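Local structure of demethylmenaquinone Methyltransferase (Thermus thermophilus, 1J3L) at residues F22-R28 with P105-L111; G33-T37 with V137-S141; Q58-G64 with W86-H92. The protein is an RraA-like protein, built round a mixed beta-sheet, that assembles as a trimer. All blocks are in the same frame, centred on the assembly; numbering follows the deposited sequence.

Interaction 1: residues F22-R28 with P105-L111; sequences FKSFGGR and PIGLLAL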
# COMPACT_ATOMS: atom_id res chain seq x y z
N PHE A 22 -1.14 -2.53 7.43
CA PHE A 22 -0.58 -3.87 7.31
C PHE A 22 -1.33 -4.59 6.19
O PHE A 22 -2.49 -4.32 5.94
CB PHE A 22 -0.79 -4.66 8.61
CG PHE A 22 -0.02 -4.14 9.78
CD1 PHE A 22 -0.48 -3.05 10.50
CD2 PHE A 22 1.17 -4.76 10.18
CE1 PHE A 22 0.22 -2.58 11.62
CE2 PHE A 22 1.88 -4.29 11.30
CZ PHE A 22 1.40 -3.20 12.02
N LYS A 23 -0.66 -5.50 5.49
CA LYS A 23 -1.34 -6.23 4.44
C LYS A 23 -1.94 -7.45 5.12
O LYS A 23 -1.39 -7.95 6.10
CB LYS A 23 -0.36 -6.65 3.34
CG LYS A 23 0.41 -5.47 2.76
CD LYS A 23 1.03 -5.79 1.40
CE LYS A 23 1.86 -4.62 0.89
NZ LYS A 23 2.20 -4.74 -0.56
N SER A 24 -3.08 -7.91 4.64
CA SER A 24 -3.71 -9.08 5.21
C SER A 24 -3.25 -10.29 4.40
O SER A 24 -3.55 -10.39 3.21
CB SER A 24 -5.23 -8.94 5.17
OG SER A 24 -5.86 -9.83 6.07
N PHE A 25 -2.54 -11.21 5.04
CA PHE A 25 -2.04 -12.39 4.37
C PHE A 25 -2.75 -13.69 4.78
O PHE A 25 -2.69 -14.69 4.07
CB PHE A 25 -0.53 -12.55 4.64
CG PHE A 25 0.33 -11.46 4.05
CD1 PHE A 25 0.68 -11.48 2.70
CD2 PHE A 25 0.82 -10.43 4.85
CE1 PHE A 25 1.52 -10.50 2.17
CE2 PHE A 25 1.65 -9.45 4.33
CZ PHE A 25 2.01 -9.48 2.99
N GLY A 26 -3.41 -13.67 5.93
CA GLY A 26 -4.10 -14.86 6.42
C GLY A 26 -5.46 -15.10 5.81
O GLY A 26 -5.96 -14.28 5.04
N GLY A 27 -6.07 -16.23 6.16
CA GLY A 27 -7.39 -16.54 5.64
C GLY A 27 -8.50 -15.81 6.37
O GLY A 27 -9.65 -15.83 5.94
N ARG A 28 -8.17 -15.16 7.49
CA ARG A 28 -9.17 -14.41 8.26
C ARG A 28 -8.87 -12.92 8.19
O ARG A 28 -7.78 -12.48 8.57
CB ARG A 28 -9.17 -14.82 9.74
CG ARG A 28 -9.42 -16.30 10.01
CD ARG A 28 -10.83 -16.75 9.69
NE ARG A 28 -10.99 -18.16 10.02
CZ ARG A 28 -12.08 -18.88 9.78
NH1 ARG A 28 -13.15 -18.32 9.21
NH2 ARG A 28 -12.11 -20.16 10.12
N PRO A 105 -6.66 -20.68 8.03
CA PRO A 105 -7.76 -19.95 8.67
C PRO A 105 -7.45 -19.25 9.98
O PRO A 105 -8.04 -19.57 11.01
CB PRO A 105 -8.86 -21.01 8.80
CG PRO A 105 -8.09 -22.27 9.02
CD PRO A 105 -6.90 -22.14 8.06
N ILE A 106 -6.52 -18.30 9.92
CA ILE A 106 -6.13 -17.49 11.06
C ILE A 106 -5.84 -16.11 10.50
O ILE A 106 -5.66 -15.94 9.29
CB ILE A 106 -4.83 -17.98 11.75
CG1 ILE A 106 -3.66 -17.93 10.77
CG2 ILE A 106 -5.03 -19.37 12.33
CD1 ILE A 106 -2.32 -18.25 11.40
N GLY A 107 -5.80 -15.12 11.38
CA GLY A 107 -5.50 -13.77 10.95
C GLY A 107 -4.00 -13.64 10.83
O GLY A 107 -3.27 -14.16 11.67
N LEU A 108 -3.53 -12.97 9.77
CA LEU A 108 -2.10 -12.76 9.56
C LEU A 108 -1.79 -11.42 8.89
O LEU A 108 -1.96 -11.27 7.67
CB LEU A 108 -1.51 -13.91 8.74
CG LEU A 108 -1.52 -15.30 9.38
CD1 LEU A 108 -0.94 -16.31 8.41
CD2 LEU A 108 -0.72 -15.27 10.68
N LEU A 109 -1.33 -10.46 9.68
CA LEU A 109 -0.98 -9.14 9.17
C LEU A 109 0.52 -8.94 9.18
O LEU A 109 1.23 -9.44 10.06
CB LEU A 109 -1.62 -8.04 10.02
CG LEU A 109 -3.12 -8.14 10.29
CD1 LEU A 109 -3.61 -6.92 11.10
CD2 LEU A 109 -3.85 -8.25 8.96
N ALA A 110 1.01 -8.23 8.18
CA ALA A 110 2.43 -7.95 8.08
C ALA A 110 2.56 -6.71 7.20
O ALA A 110 1.61 -6.32 6.53
CB ALA A 110 3.16 -9.12 7.46
N LEU A 111 3.74 -6.09 7.22
CA LEU A 111 3.97 -4.90 6.41
C LEU A 111 4.23 -5.31 4.97
O LEU A 111 3.93 -4.56 4.04
CB LEU A 111 5.16 -4.11 6.97
CG LEU A 111 4.96 -3.53 8.38
CD1 LEU A 111 6.25 -2.90 8.87
CD2 LEU A 111 3.82 -2.50 8.35
O HOH W 1 -5.32 -12.18 7.84
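F22 rests its ring against L111 where the short strand 23-24 pairs antiparallel with strand 107-110, at the margin of the mixed sheet of this RraA-type fold. L111 CD2 stands over one face of the F22 ring, displaced toward the rim and 4.2 Å from its centroid, a CH-pi contact. Although the CB of L111 leaves the segment 22-28, its isobutyl end bends back to the ring. With CG anti to the carbonyl carbon (chi1 -67°), F22 turns its ring toward L111; its CB packs on L109 CB, 3.8 Å away. Next to this pair, K23 N donates to A110 O at 2.6 Å, and K23 O accepts from A110 N. F25 N then bonds to L108 O at 2.7 Å, an oxygen that G26 N also reaches weakly, while F25 CE2 touches A110 CB. A water joins the two chains beside S24: it accepts from L108 N, donates to R28 O at 2.6 Å, and hydrogen-bonds S24 OG. F25 also packs on T98 and L101 of helix 98-101, and K23 packs on M20 of a second subunit. At the other end of the contact, a bend at chi2 (-69°) lays the R28 chain over P105 and I106, CG against their shared peptide. R28 N donates to I106 O at 3.2 Å from above the carbonyl plane. P105 O lies at the edge of the guanidinium, in its plane, accepting a weak bond from R28 NE at 3.4 Å, and R28 NH2 sits 3.6 Å from P105 CB.

Interaction 2: residues G33-T37 with V137-S141; sequences GRVRT and VLPGS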
# COMPACT_ATOMS: atom_id res chain seq x y z
N GLY A 33 -8.14 -11.31 20.10
CA GLY A 33 -7.70 -12.18 21.18
C GLY A 33 -6.77 -11.53 22.19
O GLY A 33 -6.39 -10.36 22.05
N ARG A 34 -6.43 -12.29 23.22
CA ARG A 34 -5.53 -11.83 24.26
C ARG A 34 -4.15 -11.70 23.61
O ARG A 34 -3.66 -12.64 23.00
CB ARG A 34 -5.48 -12.84 25.41
CG ARG A 34 -4.71 -12.35 26.62
CD ARG A 34 -4.65 -13.39 27.74
NE ARG A 34 -4.03 -12.85 28.95
CZ ARG A 34 -4.62 -11.98 29.77
NH1 ARG A 34 -5.85 -11.55 29.53
NH2 ARG A 34 -3.98 -11.54 30.85
N VAL A 35 -3.54 -10.53 23.76
CA VAL A 35 -2.23 -10.25 23.19
C VAL A 35 -1.05 -10.92 23.88
O VAL A 35 -0.97 -11.00 25.11
CB VAL A 35 -1.95 -8.71 23.16
CG1 VAL A 35 -0.53 -8.44 22.69
CG2 VAL A 35 -2.94 -8.01 22.24
N ARG A 36 -0.13 -11.39 23.05
CA ARG A 36 1.10 -12.04 23.48
C ARG A 36 2.13 -11.29 22.62
O ARG A 36 1.96 -11.17 21.41
CB ARG A 36 1.07 -13.51 23.09
CG ARG A 36 2.05 -14.36 23.85
CD ARG A 36 1.47 -14.83 25.17
NE ARG A 36 2.51 -15.45 25.99
CZ ARG A 36 3.19 -16.54 25.63
NH1 ARG A 36 2.95 -17.13 24.47
NH2 ARG A 36 4.13 -17.02 26.44
N THR A 37 3.19 -10.77 23.23
CA THR A 37 4.17 -10.02 22.47
C THR A 37 5.51 -10.71 22.30
O THR A 37 5.83 -11.69 22.98
CB THR A 37 4.45 -8.65 23.11
OG1 THR A 37 5.12 -8.84 24.37
CG2 THR A 37 3.15 -7.90 23.33
N VAL A 137 2.07 -1.63 22.78
CA VAL A 137 1.34 -2.90 22.76
C VAL A 137 1.77 -3.68 23.98
O VAL A 137 2.95 -3.94 24.18
CB VAL A 137 1.63 -3.69 21.48
CG1 VAL A 137 0.89 -5.02 21.53
CG2 VAL A 137 1.16 -2.88 20.27
N LEU A 138 0.81 -4.04 24.81
CA LEU A 138 1.12 -4.73 26.05
C LEU A 138 0.69 -6.18 26.14
O LEU A 138 -0.39 -6.56 25.69
CB LEU A 138 0.49 -3.97 27.24
CG LEU A 138 0.93 -2.54 27.54
CD1 LEU A 138 0.02 -1.98 28.62
CD2 LEU A 138 2.38 -2.51 28.01
N PRO A 139 1.56 -7.01 26.72
CA PRO A 139 1.23 -8.42 26.86
C PRO A 139 0.03 -8.41 27.81
O PRO A 139 0.07 -7.73 28.84
CB PRO A 139 2.47 -9.00 27.55
CG PRO A 139 3.56 -8.04 27.18
CD PRO A 139 2.88 -6.72 27.29
N GLY A 140 -1.04 -9.11 27.45
CA GLY A 140 -2.19 -9.15 28.32
C GLY A 140 -3.35 -8.25 27.94
O GLY A 140 -4.41 -8.31 28.57
N SER A 141 -3.15 -7.41 26.94
CA SER A 141 -4.23 -6.53 26.50
C SER A 141 -5.04 -7.33 25.50
O SER A 141 -4.62 -8.41 25.09
CB SER A 141 -3.66 -5.27 25.84
OG SER A 141 -2.73 -5.61 24.83
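V35 holds CG1 anti to its own N (chi1 174°), aiming that methyl at V137 and L138, while T37 tucks OG1 between N and carbonyl carbon (chi1 68°), where it meets P139. The contact lays a type II beta turn, L138 to S141, alongside strand 31-39 of the mixed sheet, just ahead of strand 142-146, which pairs with it antiparallel. Two backbone bonds fasten V35 to the turn: V35 N donates almost straight to S141 O at 2.7 Å, and V35 O accepts from G140 N at 3.0 Å. G140 is the third residue of the turn, with the positive phi (101°) that a type II turn requires there. The side chains of V35 and V137 cross at about a right angle, with V35 CG1 3.9 Å from V137 CG1, and V35 CG1 also touches L138 O; CG2 lies against S141 O and OG. T37 OG1 is 3.3 Å from P139 CG, but its hydrogen bond goes to V128 O, so the hydroxyl is satisfied beyond the turn; T37 CG2 sits over the P139 ring and meets V137 CG1. R34, its chain extended, carries the guanidinium past the turn so that G140 O sits over one face near the rim, 3.7 Å from R34 NH1. The turn is braced from within: S141 N and S141 OG both donate to L138 O, the hydroxyl in the carbonyl plane on a lone pair at 2.7 Å.

Interaction 3: residues Q58-G64 with W86-H92; sequences QVLFVDG and WAGVVVH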
# COMPACT_ATOMS: atom_id res chain seq x y z
N GLN A 58 -5.80 -16.27 21.63
CA GLN A 58 -4.71 -15.30 21.73
C GLN A 58 -4.22 -14.76 20.40
O GLN A 58 -4.41 -15.37 19.35
CB GLN A 58 -3.53 -15.91 22.49
CG GLN A 58 -3.89 -16.40 23.89
CD GLN A 58 -2.85 -17.34 24.47
OE1 GLN A 58 -1.75 -16.92 24.83
NE2 GLN A 58 -3.18 -18.62 24.55
N VAL A 59 -3.57 -13.60 20.46
CA VAL A 59 -3.01 -12.97 19.28
C VAL A 59 -1.54 -12.67 19.56
O VAL A 59 -1.21 -12.01 20.54
CB VAL A 59 -3.73 -11.65 18.97
CG1 VAL A 59 -2.99 -10.90 17.88
CG2 VAL A 59 -5.14 -11.93 18.53
N LEU A 60 -0.66 -13.15 18.69
CA LEU A 60 0.75 -12.89 18.88
C LEU A 60 1.13 -11.66 18.05
O LEU A 60 0.87 -11.60 16.84
CB LEU A 60 1.60 -14.09 18.46
CG LEU A 60 3.11 -13.94 18.70
CD1 LEU A 60 3.37 -13.99 20.20
CD2 LEU A 60 3.89 -15.05 17.97
N PHE A 61 1.71 -10.68 18.71
CA PHE A 61 2.13 -9.45 18.06
C PHE A 61 3.66 -9.51 18.01
O PHE A 61 4.32 -9.47 19.05
CB PHE A 61 1.67 -8.23 18.88
CG PHE A 61 1.58 -6.97 18.08
CD1 PHE A 61 2.69 -6.46 17.42
CD2 PHE A 61 0.39 -6.27 18.00
CE1 PHE A 61 2.60 -5.28 16.69
CE2 PHE A 61 0.30 -5.09 17.27
CZ PHE A 61 1.40 -4.59 16.62
N VAL A 62 4.20 -9.64 16.81
CA VAL A 62 5.65 -9.73 16.64
C VAL A 62 6.24 -8.42 16.16
O VAL A 62 5.92 -7.95 15.06
CB VAL A 62 6.04 -10.82 15.62
CG1 VAL A 62 7.54 -10.95 15.57
CG2 VAL A 62 5.39 -12.13 16.00
N ASP A 63 7.08 -7.83 16.99
CA ASP A 63 7.74 -6.58 16.63
C ASP A 63 9.07 -6.95 15.97
O ASP A 63 9.99 -7.41 16.64
CB ASP A 63 8.00 -5.74 17.87
CG ASP A 63 8.59 -4.40 17.53
OD1 ASP A 63 9.36 -4.32 16.55
OD2 ASP A 63 8.28 -3.42 18.23
N GLY A 64 9.15 -6.78 14.65
CA GLY A 64 10.38 -7.12 13.94
C GLY A 64 11.21 -5.89 13.64
O GLY A 64 12.08 -5.90 12.76
N TRP A 86 -3.96 -20.50 17.81
CA TRP A 86 -3.81 -19.06 17.76
C TRP A 86 -4.92 -18.43 16.93
O TRP A 86 -5.31 -18.96 15.89
CB TRP A 86 -2.43 -18.69 17.19
CG TRP A 86 -1.33 -19.07 18.10
CD1 TRP A 86 -0.79 -20.31 18.25
CD2 TRP A 86 -0.74 -18.24 19.10
NE1 TRP A 86 0.10 -20.31 19.29
CE2 TRP A 86 0.16 -19.06 19.83
CE3 TRP A 86 -0.87 -16.89 19.46
CZ2 TRP A 86 0.91 -18.57 20.90
CZ3 TRP A 86 -0.12 -16.41 20.52
CH2 TRP A 86 0.76 -17.25 21.23
N ALA A 87 -5.43 -17.30 17.40
CA ALA A 87 -6.49 -16.59 16.68
C ALA A 87 -5.86 -15.77 15.56
O ALA A 87 -6.48 -15.54 14.52
CB ALA A 87 -7.25 -15.68 17.63
N GLY A 88 -4.63 -15.33 15.78
CA GLY A 88 -3.95 -14.54 14.77
C GLY A 88 -2.54 -14.10 15.16
O GLY A 88 -2.12 -14.22 16.30
N VAL A 89 -1.83 -13.59 14.16
CA VAL A 89 -0.46 -13.11 14.33
C VAL A 89 -0.35 -11.76 13.64
O VAL A 89 -0.81 -11.58 12.51
CB VAL A 89 0.56 -14.06 13.67
CG1 VAL A 89 1.99 -13.70 14.11
CG2 VAL A 89 0.22 -15.51 14.00
N VAL A 90 0.24 -10.79 14.33
CA VAL A 90 0.44 -9.47 13.75
C VAL A 90 1.94 -9.24 13.68
O VAL A 90 2.62 -9.27 14.71
CB VAL A 90 -0.19 -8.36 14.58
CG1 VAL A 90 0.29 -7.01 14.07
CG2 VAL A 90 -1.70 -8.44 14.49
N VAL A 91 2.46 -9.03 12.49
CA VAL A 91 3.89 -8.84 12.33
C VAL A 91 4.30 -7.44 11.92
O VAL A 91 3.96 -6.98 10.82
CB VAL A 91 4.48 -9.85 11.30
CG1 VAL A 91 5.98 -9.68 11.18
CG2 VAL A 91 4.14 -11.27 11.71
N HIS A 92 5.02 -6.75 12.80
CA HIS A 92 5.53 -5.43 12.46
C HIS A 92 6.83 -5.82 11.79
O HIS A 92 7.89 -5.78 12.41
CB HIS A 92 5.82 -4.59 13.69
CG HIS A 92 6.27 -3.20 13.36
ND1 HIS A 92 7.32 -2.57 14.00
CD2 HIS A 92 5.80 -2.30 12.46
CE1 HIS A 92 7.48 -1.36 13.51
NE2 HIS A 92 6.56 -1.17 12.57
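Strands 58-63 and 88-92 run parallel, their axes 12° apart and 4.6 Å from each other at closest approach, in register from V59-G88 to D63-H92. The backbone bonds alternate in the usual parallel manner. Q58 O accepts from A87 N at the start, then L60 N donates to G88 O, L60 O accepts from V90 N at 2.7 Å, V62 bonds V90 and H92 in the same way, and G64 N closes the series on H92 O at 2.8 Å. Side chains of F61 and V90 share one face of the sheet: V90 CG1 stands over the centre of the F61 ring, 3.7 Å from its centroid, in a CH-pi contact. With CG anti to the backbone N (chi1 -177°), H92 lies side by side with D63; OD1 is at the edge of the imidazole in its plane, 3.7 Å from ND1, but bonds to G65 N. On the other face V62 CG2 and V89 CG1 lie 4.2 Å apart, and W86 swings its indole back so that CZ3 meets L60 CB at 3.5 Å. The two strands are the ends of a beta-alpha-beta unit whose connection contains helix 75-83. L72 and L73, leading into that helix, cover V62, V89 and V91, whereas V132 of strand 130-132 packs on F61, D63 and H92; strands 31-39 and 107-110 flank the pair within the sheet.

In the fold
All three contacts reach one mixed sheet, with interaction 3 between the other two in it, its centre about 2 Å from that of the chain. Centre to centre it lies about 10 Å from interaction 1 and about 9 Å from interaction 2, and it touches both. Toward interaction 1, V91 N approaches L109 O at 2.7 Å and V89 N approaches G107 O at 2.9 Å, probable hydrogen bonds; toward interaction 2, V59 N and R34 O (2.7 Å) join in the same way. Interactions 1 and 2, on opposite sides of the chain's centre, remain about 8 Å apart at their nearest atoms. The bound magnesium ion lies about 11 Å from the R34 side chain of interaction 2.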